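Local coordinates for protein dipeptide Epimerase (Enterococcus faecalis V583, PDB 3JVA) that belongs to the mandelate racemase/muconate lactonizing enzyme family of the enolase superfamily and holds a magnesium ion in its barrel domain, at residues 171-176 / 184-189; 155-160 / 210-215. One frame throughout, in Å; residues are numbered along the deposited sequence.

Contact 1. Residues 171-176 / 184-189. With MG (magnesium ion), chain O.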
ATOM      1  N   ALA B 171      28.297 -31.931   2.846  1.00 28.06           N
ATOM      2  CA  ALA B 171      29.229 -32.960   3.302  1.00 28.40           C
ATOM      3  C   ALA B 171      29.610 -32.769   4.769  1.00 28.82           C
ATOM      4  O   ALA B 171      29.637 -33.725   5.546  1.00 27.31           O
ATOM      5  CB  ALA B 171      30.477 -32.950   2.429  1.00 28.84           C
ATOM      6  N   ARG B 172      29.903 -31.527   5.143  1.00 28.30           N
ATOM      7  CA  ARG B 172      30.279 -31.210   6.514  1.00 28.97           C
ATOM      8  C   ARG B 172      29.111 -31.399   7.472  1.00 27.70           C
ATOM      9  O   ARG B 172      29.260 -32.017   8.523  1.00 27.68           O
ATOM     10  CB  ARG B 172      30.793 -29.770   6.598  1.00 28.82           C
ATOM     11  CG  ARG B 172      32.143 -29.576   5.938  1.00 29.89           C
ATOM     12  CD  ARG B 172      32.526 -28.112   5.812  1.00 31.63           C
ATOM     13  NE  ARG B 172      33.826 -27.978   5.158  1.00 33.29           N
ATOM     14  CZ  ARG B 172      34.118 -27.052   4.252  1.00 36.06           C
ATOM     15  NH1 ARG B 172      33.199 -26.166   3.882  1.00 36.51           N
ATOM     16  NH2 ARG B 172      35.330 -27.010   3.712  1.00 35.19           N
ATOM     17  N   VAL B 173      27.947 -30.869   7.109  1.00 27.03           N
ATOM     18  CA  VAL B 173      26.775 -30.999   7.965  1.00 27.70           C
ATOM     19  C   VAL B 173      26.400 -32.470   8.141  1.00 28.04           C
ATOM     20  O   VAL B 173      26.067 -32.912   9.240  1.00 28.00           O
ATOM     21  CB  VAL B 173      25.574 -30.215   7.386  1.00 28.84           C
ATOM     22  CG1 VAL B 173      24.320 -30.508   8.188  1.00 28.70           C
ATOM     23  CG2 VAL B 173      25.877 -28.719   7.417  1.00 28.80           C
ATOM     24  N   LYS B 174      26.470 -33.226   7.053  1.00 29.36           N
ATOM     25  CA  LYS B 174      26.152 -34.649   7.086  1.00 29.25           C
ATOM     26  C   LYS B 174      27.053 -35.397   8.069  1.00 28.53           C
ATOM     27  O   LYS B 174      26.574 -36.157   8.907  1.00 29.27           O
ATOM     28  CB  LYS B 174      26.316 -35.250   5.691  1.00 31.32           C
ATOM     29  CG  LYS B 174      26.143 -36.758   5.643  1.00 34.63           C
ATOM     30  CD  LYS B 174      26.439 -37.313   4.256  1.00 36.69           C
ATOM     31  CE  LYS B 174      25.458 -36.787   3.224  1.00 39.13           C
ATOM     32  NZ  LYS B 174      25.716 -37.358   1.871  1.00 41.71           N
ATOM     33  N   ALA B 175      28.360 -35.176   7.953  1.00 27.90           N
ATOM     34  CA  ALA B 175      29.341 -35.824   8.820  1.00 27.07           C
ATOM     35  C   ALA B 175      29.126 -35.460  10.285  1.00 27.57           C
ATOM     36  O   ALA B 175      29.149 -36.318  11.168  1.00 26.00           O
ATOM     37  CB  ALA B 175      30.752 -35.436   8.386  1.00 26.81           C
ATOM     38  N   ILE B 176      28.915 -34.177  10.546  1.00 27.59           N
ATOM     39  CA  ILE B 176      28.702 -33.727  11.912  1.00 27.44           C
ATOM     40  C   ILE B 176      27.452 -34.358  12.512  1.00 28.13           C
ATOM     41  O   ILE B 176      27.500 -34.918  13.611  1.00 29.72           O
ATOM     42  CB  ILE B 176      28.589 -32.185  11.964  1.00 26.99           C
ATOM     43  CG1 ILE B 176      29.925 -31.567  11.540  1.00 29.53           C
ATOM     44  CG2 ILE B 176      28.203 -31.734  13.361  1.00 26.37           C
ATOM     45  CD1 ILE B 176      29.901 -30.053  11.396  1.00 30.46           C
ATOM     46  N   ILE B 184      21.640 -32.726  19.224  1.00 29.33           N
ATOM     47  CA  ILE B 184      22.546 -31.582  19.244  1.00 27.62           C
ATOM     48  C   ILE B 184      22.050 -30.562  18.222  1.00 27.86           C
ATOM     49  O   ILE B 184      21.756 -30.909  17.076  1.00 27.64           O
ATOM     50  CB  ILE B 184      23.997 -32.002  18.881  1.00 27.15           C
ATOM     51  CG1 ILE B 184      24.519 -33.025  19.895  1.00 27.37           C
ATOM     52  CG2 ILE B 184      24.911 -30.778  18.856  1.00 26.19           C
ATOM     53  CD1 ILE B 184      24.557 -32.524  21.329  1.00 28.31           C
ATOM     54  N   LYS B 185      21.943 -29.306  18.641  1.00 25.39           N
ATOM     55  CA  LYS B 185      21.478 -28.261  17.741  1.00 25.51           C
ATOM     56  C   LYS B 185      22.595 -27.790  16.828  1.00 24.11           C
ATOM     57  O   LYS B 185      23.746 -27.642  17.253  1.00 24.01           O
ATOM     58  CB  LYS B 185      20.908 -27.085  18.544  1.00 26.92           C
ATOM     59  CG  LYS B 185      19.560 -27.398  19.183  1.00 29.51           C
ATOM     60  CD  LYS B 185      19.063 -26.265  20.073  1.00 34.66           C
ATOM     61  CE  LYS B 185      19.948 -26.090  21.297  1.00 35.15           C
ATOM     62  NZ  LYS B 185      19.397 -25.079  22.244  1.00 38.62           N
ATOM     63  N   LEU B 186      22.253 -27.570  15.565  1.00 23.27           N
ATOM     64  CA  LEU B 186      23.226 -27.117  14.582  1.00 23.28           C
ATOM     65  C   LEU B 186      22.808 -25.773  14.014  1.00 23.21           C
ATOM     66  O   LEU B 186      21.746 -25.656  13.404  1.00 24.68           O
ATOM     67  CB  LEU B 186      23.355 -28.134  13.443  1.00 25.75           C
ATOM     68  CG  LEU B 186      23.965 -29.495  13.786  1.00 28.17           C
ATOM     69  CD1 LEU B 186      23.930 -30.393  12.555  1.00 30.33           C
ATOM     70  CD2 LEU B 186      25.401 -29.307  14.261  1.00 29.79           C
ATOM     71  N   ARG B 187      23.639 -24.759  14.242  1.00 23.47           N
ATOM     72  CA  ARG B 187      23.388 -23.408  13.738  1.00 24.48           C
ATOM     73  C   ARG B 187      24.327 -23.147  12.581  1.00 25.08           C
ATOM     74  O   ARG B 187      25.538 -23.333  12.708  1.00 25.23           O
ATOM     75  CB  ARG B 187      23.672 -22.361  14.817  1.00 25.63           C
ATOM     76  CG  ARG B 187      22.729 -22.408  15.965  1.00 28.26           C
ATOM     77  CD  ARG B 187      23.094 -21.409  17.047  1.00 24.32           C
ATOM     78  NE  ARG B 187      22.138 -21.520  18.139  1.00 25.38           N
ATOM     79  CZ  ARG B 187      22.373 -21.150  19.388  1.00 24.19           C
ATOM     80  NH1 ARG B 187      23.548 -20.634  19.724  1.00 23.99           N
ATOM     81  NH2 ARG B 187      21.432 -21.316  20.304  1.00 28.32           N
ATOM     82  N   LEU B 188      23.782 -22.690  11.460  1.00 23.40           N
ATOM     83  CA  LEU B 188      24.612 -22.410  10.303  1.00 21.96           C
ATOM     84  C   LEU B 188      24.691 -20.911  10.064  1.00 23.20           C
ATOM     85  O   LEU B 188      23.734 -20.186  10.322  1.00 22.80           O
ATOM     86  CB  LEU B 188      24.029 -23.079   9.057  1.00 22.35           C
ATOM     87  CG  LEU B 188      23.645 -24.553   9.203  1.00 22.22           C
ATOM     88  CD1 LEU B 188      23.243 -25.094   7.843  1.00 23.29           C
ATOM     89  CD2 LEU B 188      24.813 -25.346   9.788  1.00 22.94           C
ATOM     90  N   ASP B 189      25.845 -20.449   9.600  1.00 22.19           N
ATOM     91  CA  ASP B 189      26.000 -19.039   9.275  1.00 23.41           C
ATOM     92  C   ASP B 189      26.381 -19.016   7.808  1.00 22.45           C
ATOM     93  O   ASP B 189      27.485 -19.425   7.450  1.00 22.66           O
ATOM     94  CB  ASP B 189      27.108 -18.385  10.103  1.00 23.26           C
ATOM     95  CG  ASP B 189      27.089 -16.876   9.987  1.00 26.25           C
ATOM     96  OD1 ASP B 189      26.734 -16.381   8.895  1.00 23.30           O
ATOM     97  OD2 ASP B 189      27.422 -16.191  10.979  1.00 23.06           O
TER
HETATM   98 MG    MG O 358      26.996 -14.246  11.573  1.00 20.74          MG
HETATM   99  O   HOH W   1      26.154 -13.892   9.713  1.00 23.68           O
HETATM  100  O   HOH W   2      28.759 -13.526  10.806  1.00 24.42           O
HETATM  101  O   HOH W   3      28.229 -14.560  13.305  1.00 23.66           O
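Ile176 and Leu186 are brought together by their first torsions: chi1 of -65° sets CG2 of Ile176 anti to its backbone N, while chi1 of -67° places CG of Leu186 opposite the carbonyl carbon. Both CB atoms already aim across the gap, and the two side chains cross obliquely, methyl against methyl, with Ile176 CG2 lying 3.8 Å from Leu186 CD2. One turn of helix earlier, Val173 spreads its two methyls over two leucines of the strand. Its CG1 approaches Leu186 CD1 at 4.4 Å, and its CG2 approaches Leu188 CD2 at 4.3 Å. Leu186 is thus touched on CD2 by Ile176 and on CD1 by Val173. No hydrogen bond crosses the interface; 158 Å² is buried by aliphatic groups alone. The helix and strand axes come within 11.0 Å, a spacing filled by a single layer of aliphatic side chains, and their chain directions differ by 166°. The same layer is extended by Ile160 of the adjoining strand and Leu206 of helix 196-206, which touch both Val173 and Leu188. Beyond the leucines, Asp189 leaves this layer and, with Glu215 and Asp240, binds the magnesium ion, its OD2 at 2.1 Å. Its OD1 accepts a hydrogen bond from metal-bound water 1 at 2.7 Å and another from the backbone N of Asn191, two bonds that would restrain rotation of the carboxylate. A helix packed antiparallel on the strand that follows it, with a metal ligand at that strand's C-terminal end, is characteristic of the beta-alpha-beta units of the enolase-superfamily barrel.

Contact 2. Residues 155-160 / 210-215; sequences FDTLKI and QIELVE. With MG (magnesium ion), chain O.
Lys159 and Glu215 cross at about a right angle, the aliphatic end of the lysine chain coming up to the glutamate's carboxylate. The closest pair is Lys159 CE and Glu215 OE1, 3.9 Å apart, whereas Lys159 NZ stays 5.1 Å from the same OE1. That is too long for a salt bridge, and any attraction between the opposite charges is probably long-range. The lysine runs extended until its last torsion, where chi4 of -68° turns NZ aside; NZ is hydrogen-bonded to a bound glycerol, probably from the crystallisation liquor, and weakly to Thr134 OG1. Glu215 commits its other oxygen to the metal: OE2 lies 1.8 Å from the magnesium ion, against 3.5 Å for OE1, so the carboxylate binds monodentately. Farther from the metal, Thr157 and Glu212 also meet at about a right angle. With chi1 of -54°, Thr157 holds CG2 anti to its backbone N and presents this methyl to Glu212 OE1 at 4.2 Å, while OG1 donates to Asp156 OD2 at 2.8 Å from above the carboxylate plane. The charge of Glu212 is answered elsewhere, by salt bridges to Arg187 through OE1 and Arg316 through OE2. Only 81 Å² is buried, because strand 185-189 lies between the two in the parallel sheet, Arg187 and Lys185 touching Thr157, while on the other side of the sheet Val173 of helix 166-180 packs against both Ile160 and Ile211.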
ATOM      1  N   PHE B 155      28.768 -29.278  25.321  1.00 23.55           N
ATOM      2  CA  PHE B 155      28.072 -28.407  24.377  1.00 24.70           C
ATOM      3  C   PHE B 155      26.879 -29.120  23.746  1.00 25.69           C
ATOM      4  O   PHE B 155      26.975 -30.282  23.356  1.00 25.11           O
ATOM      5  CB  PHE B 155      29.044 -27.934  23.296  1.00 25.28           C
ATOM      6  CG  PHE B 155      30.029 -26.915  23.787  1.00 25.80           C
ATOM      7  CD1 PHE B 155      29.656 -25.581  23.920  1.00 25.28           C
ATOM      8  CD2 PHE B 155      31.307 -27.295  24.179  1.00 25.81           C
ATOM      9  CE1 PHE B 155      30.540 -24.639  24.441  1.00 24.52           C
ATOM     10  CE2 PHE B 155      32.202 -26.361  24.702  1.00 26.72           C
ATOM     11  CZ  PHE B 155      31.815 -25.029  24.834  1.00 26.26           C
ATOM     12  N   ASP B 156      25.754 -28.421  23.657  1.00 26.38           N
ATOM     13  CA  ASP B 156      24.549 -28.992  23.068  1.00 26.77           C
ATOM     14  C   ASP B 156      24.193 -28.269  21.771  1.00 25.78           C
ATOM     15  O   ASP B 156      23.210 -28.605  21.110  1.00 25.82           O
ATOM     16  CB  ASP B 156      23.382 -28.901  24.058  1.00 30.05           C
ATOM     17  CG  ASP B 156      23.010 -27.466  24.403  1.00 34.61           C
ATOM     18  OD1 ASP B 156      22.181 -27.270  25.321  1.00 36.32           O
ATOM     19  OD2 ASP B 156      23.536 -26.535  23.757  1.00 34.90           O
ATOM     20  N   THR B 157      25.006 -27.280  21.408  1.00 23.17           N
ATOM     21  CA  THR B 157      24.777 -26.505  20.192  1.00 23.73           C
ATOM     22  C   THR B 157      26.095 -26.205  19.486  1.00 23.61           C
ATOM     23  O   THR B 157      27.030 -25.661  20.083  1.00 25.33           O
ATOM     24  CB  THR B 157      24.057 -25.178  20.514  1.00 23.41           C
ATOM     25  OG1 THR B 157      22.862 -25.454  21.257  1.00 25.92           O
ATOM     26  CG2 THR B 157      23.685 -24.439  19.229  1.00 23.97           C
ATOM     27  N   LEU B 158      26.166 -26.576  18.215  1.00 22.97           N
ATOM     28  CA  LEU B 158      27.358 -26.356  17.412  1.00 23.18           C
ATOM     29  C   LEU B 158      27.024 -25.400  16.278  1.00 24.36           C
ATOM     30  O   LEU B 158      25.928 -25.439  15.720  1.00 25.28           O
ATOM     31  CB  LEU B 158      27.859 -27.678  16.828  1.00 23.91           C
ATOM     32  CG  LEU B 158      28.091 -28.800  17.840  1.00 24.18           C
ATOM     33  CD1 LEU B 158      28.408 -30.096  17.095  1.00 24.94           C
ATOM     34  CD2 LEU B 158      29.221 -28.420  18.786  1.00 24.42           C
ATOM     35  N   LYS B 159      27.979 -24.544  15.944  1.00 24.09           N
ATOM     36  CA  LYS B 159      27.798 -23.568  14.882  1.00 24.46           C
ATOM     37  C   LYS B 159      28.858 -23.758  13.813  1.00 24.69           C
ATOM     38  O   LYS B 159      30.035 -23.940  14.130  1.00 24.55           O
ATOM     39  CB  LYS B 159      27.896 -22.153  15.457  1.00 26.08           C
ATOM     40  CG  LYS B 159      27.936 -21.050  14.410  1.00 28.44           C
ATOM     41  CD  LYS B 159      27.808 -19.683  15.069  1.00 32.41           C
ATOM     42  CE  LYS B 159      28.114 -18.560  14.092  1.00 33.78           C
ATOM     43  NZ  LYS B 159      29.555 -18.572  13.726  1.00 35.40           N
ATOM     44  N   ILE B 160      28.440 -23.732  12.551  1.00 24.20           N
ATOM     45  CA  ILE B 160      29.379 -23.883  11.447  1.00 25.30           C
ATOM     46  C   ILE B 160      29.030 -22.953  10.296  1.00 25.32           C
ATOM     47  O   ILE B 160      27.861 -22.651  10.048  1.00 24.48           O
ATOM     48  CB  ILE B 160      29.432 -25.332  10.888  1.00 30.29           C
ATOM     49  CG1 ILE B 160      28.157 -25.648  10.113  1.00 31.32           C
ATOM     50  CG2 ILE B 160      29.630 -26.325  12.022  1.00 32.43           C
ATOM     51  CD1 ILE B 160      28.252 -26.914   9.278  1.00 34.59           C
ATOM     52  N   GLN B 210      18.210 -31.432   9.846  1.00 31.62           N
ATOM     53  CA  GLN B 210      17.701 -30.805  11.058  1.00 31.38           C
ATOM     54  C   GLN B 210      18.574 -29.615  11.450  1.00 30.44           C
ATOM     55  O   GLN B 210      19.529 -29.752  12.214  1.00 31.79           O
ATOM     56  CB  GLN B 210      17.664 -31.808  12.216  1.00 33.54           C
ATOM     57  CG  GLN B 210      17.180 -31.196  13.523  1.00 38.07           C
ATOM     58  CD  GLN B 210      17.359 -32.120  14.714  1.00 40.91           C
ATOM     59  OE1 GLN B 210      16.762 -33.197  14.777  1.00 43.43           O
ATOM     60  NE2 GLN B 210      18.184 -31.699  15.668  1.00 41.05           N
ATOM     61  N   ILE B 211      18.233 -28.447  10.927  1.00 28.36           N
ATOM     62  CA  ILE B 211      18.989 -27.238  11.214  1.00 28.37           C
ATOM     63  C   ILE B 211      18.185 -26.339  12.135  1.00 27.35           C
ATOM     64  O   ILE B 211      17.004 -26.109  11.895  1.00 27.40           O
ATOM     65  CB  ILE B 211      19.308 -26.485   9.914  1.00 27.38           C
ATOM     66  CG1 ILE B 211      20.112 -27.397   8.986  1.00 28.92           C
ATOM     67  CG2 ILE B 211      20.077 -25.208  10.215  1.00 28.21           C
ATOM     68  CD1 ILE B 211      21.352 -27.994   9.632  1.00 27.56           C
ATOM     69  N   GLU B 212      18.814 -25.845  13.198  1.00 25.49           N
ATOM     70  CA  GLU B 212      18.114 -24.970  14.130  1.00 24.62           C
ATOM     71  C   GLU B 212      17.817 -23.613  13.497  1.00 24.81           C
ATOM     72  O   GLU B 212      16.727 -23.057  13.672  1.00 25.00           O
ATOM     73  CB  GLU B 212      18.933 -24.743  15.401  1.00 26.57           C
ATOM     74  CG  GLU B 212      18.228 -23.800  16.360  1.00 28.39           C
ATOM     75  CD  GLU B 212      19.152 -23.205  17.394  1.00 31.59           C
ATOM     76  OE1 GLU B 212      20.355 -23.062  17.102  1.00 33.47           O
ATOM     77  OE2 GLU B 212      18.669 -22.861  18.488  1.00 31.94           O
ATOM     78  N   LEU B 213      18.797 -23.071  12.779  1.00 23.23           N
ATOM     79  CA  LEU B 213      18.628 -21.784  12.120  1.00 21.36           C
ATOM     80  C   LEU B 213      19.746 -21.487  11.137  1.00 21.22           C
ATOM     81  O   LEU B 213      20.826 -22.083  11.194  1.00 21.78           O
ATOM     82  CB  LEU B 213      18.558 -20.663  13.165  1.00 22.55           C
ATOM     83  CG  LEU B 213      19.816 -20.440  14.014  1.00 22.37           C
ATOM     84  CD1 LEU B 213      20.855 -19.629  13.225  1.00 23.00           C
ATOM     85  CD2 LEU B 213      19.438 -19.697  15.289  1.00 23.03           C
ATOM     86  N   VAL B 214      19.474 -20.557  10.229  1.00 21.30           N
ATOM     87  CA  VAL B 214      20.459 -20.130   9.250  1.00 21.32           C
ATOM     88  C   VAL B 214      20.605 -18.624   9.373  1.00 21.39           C
ATOM     89  O   VAL B 214      19.633 -17.874   9.262  1.00 20.31           O
ATOM     90  CB  VAL B 214      20.044 -20.478   7.817  1.00 22.91           C
ATOM     91  CG1 VAL B 214      21.053 -19.897   6.836  1.00 21.15           C
ATOM     92  CG2 VAL B 214      19.968 -21.991   7.660  1.00 21.06           C
ATOM     93  N   GLU B 215      21.841 -18.209   9.601  1.00 21.68           N
ATOM     94  CA  GLU B 215      22.200 -16.816   9.783  1.00 21.12           C
ATOM     95  C   GLU B 215      22.546 -16.123   8.468  1.00 21.25           C
ATOM     96  O   GLU B 215      23.256 -16.682   7.633  1.00 22.52           O
ATOM     97  CB  GLU B 215      23.407 -16.764  10.716  1.00 24.29           C
ATOM     98  CG  GLU B 215      23.618 -15.484  11.452  1.00 26.48           C
ATOM     99  CD  GLU B 215      24.772 -15.598  12.429  1.00 25.06           C
ATOM    100  OE1 GLU B 215      24.902 -16.654  13.096  1.00 24.66           O
ATOM    101  OE2 GLU B 215      25.543 -14.633  12.535  1.00 25.20           O
TER
HETATM  102 MG    MG O 358      26.996 -14.246  11.573  1.00 20.74          MG
HETATM  103  O   HOH W   2      28.759 -13.526  10.806  1.00 24.42           O
HETATM  104  O   HOH W   3      28.229 -14.560  13.305  1.00 23.66           O
HETATM  105  O   HOH W   1      26.154 -13.892   9.713  1.00 23.68           O

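Overall arrangement
Strand 185-189 ties the two contacts together: contact 1 covers its helix-facing side, and contact 2 spans it between the neighbouring strands 157-161 and 213-215. Their centres are 7 Å apart, and contact 1 is nested within the chain loop that contact 2 closes. A salt bridge joins Arg187 NE to Glu212 OE1 at 2.6 Å, and a probable backbone hydrogen bond runs from Arg187 N to Leu158 O at 2.8 Å. In the apolar layer, Leu188 CD2 packs 3.4 Å from Ile160 CG1. Both contacts reach the magnesium ion and share its three waters, since Asp189 from contact 1 and Glu215 from contact 2 stand at the C-terminal ends of neighbouring parallel strands.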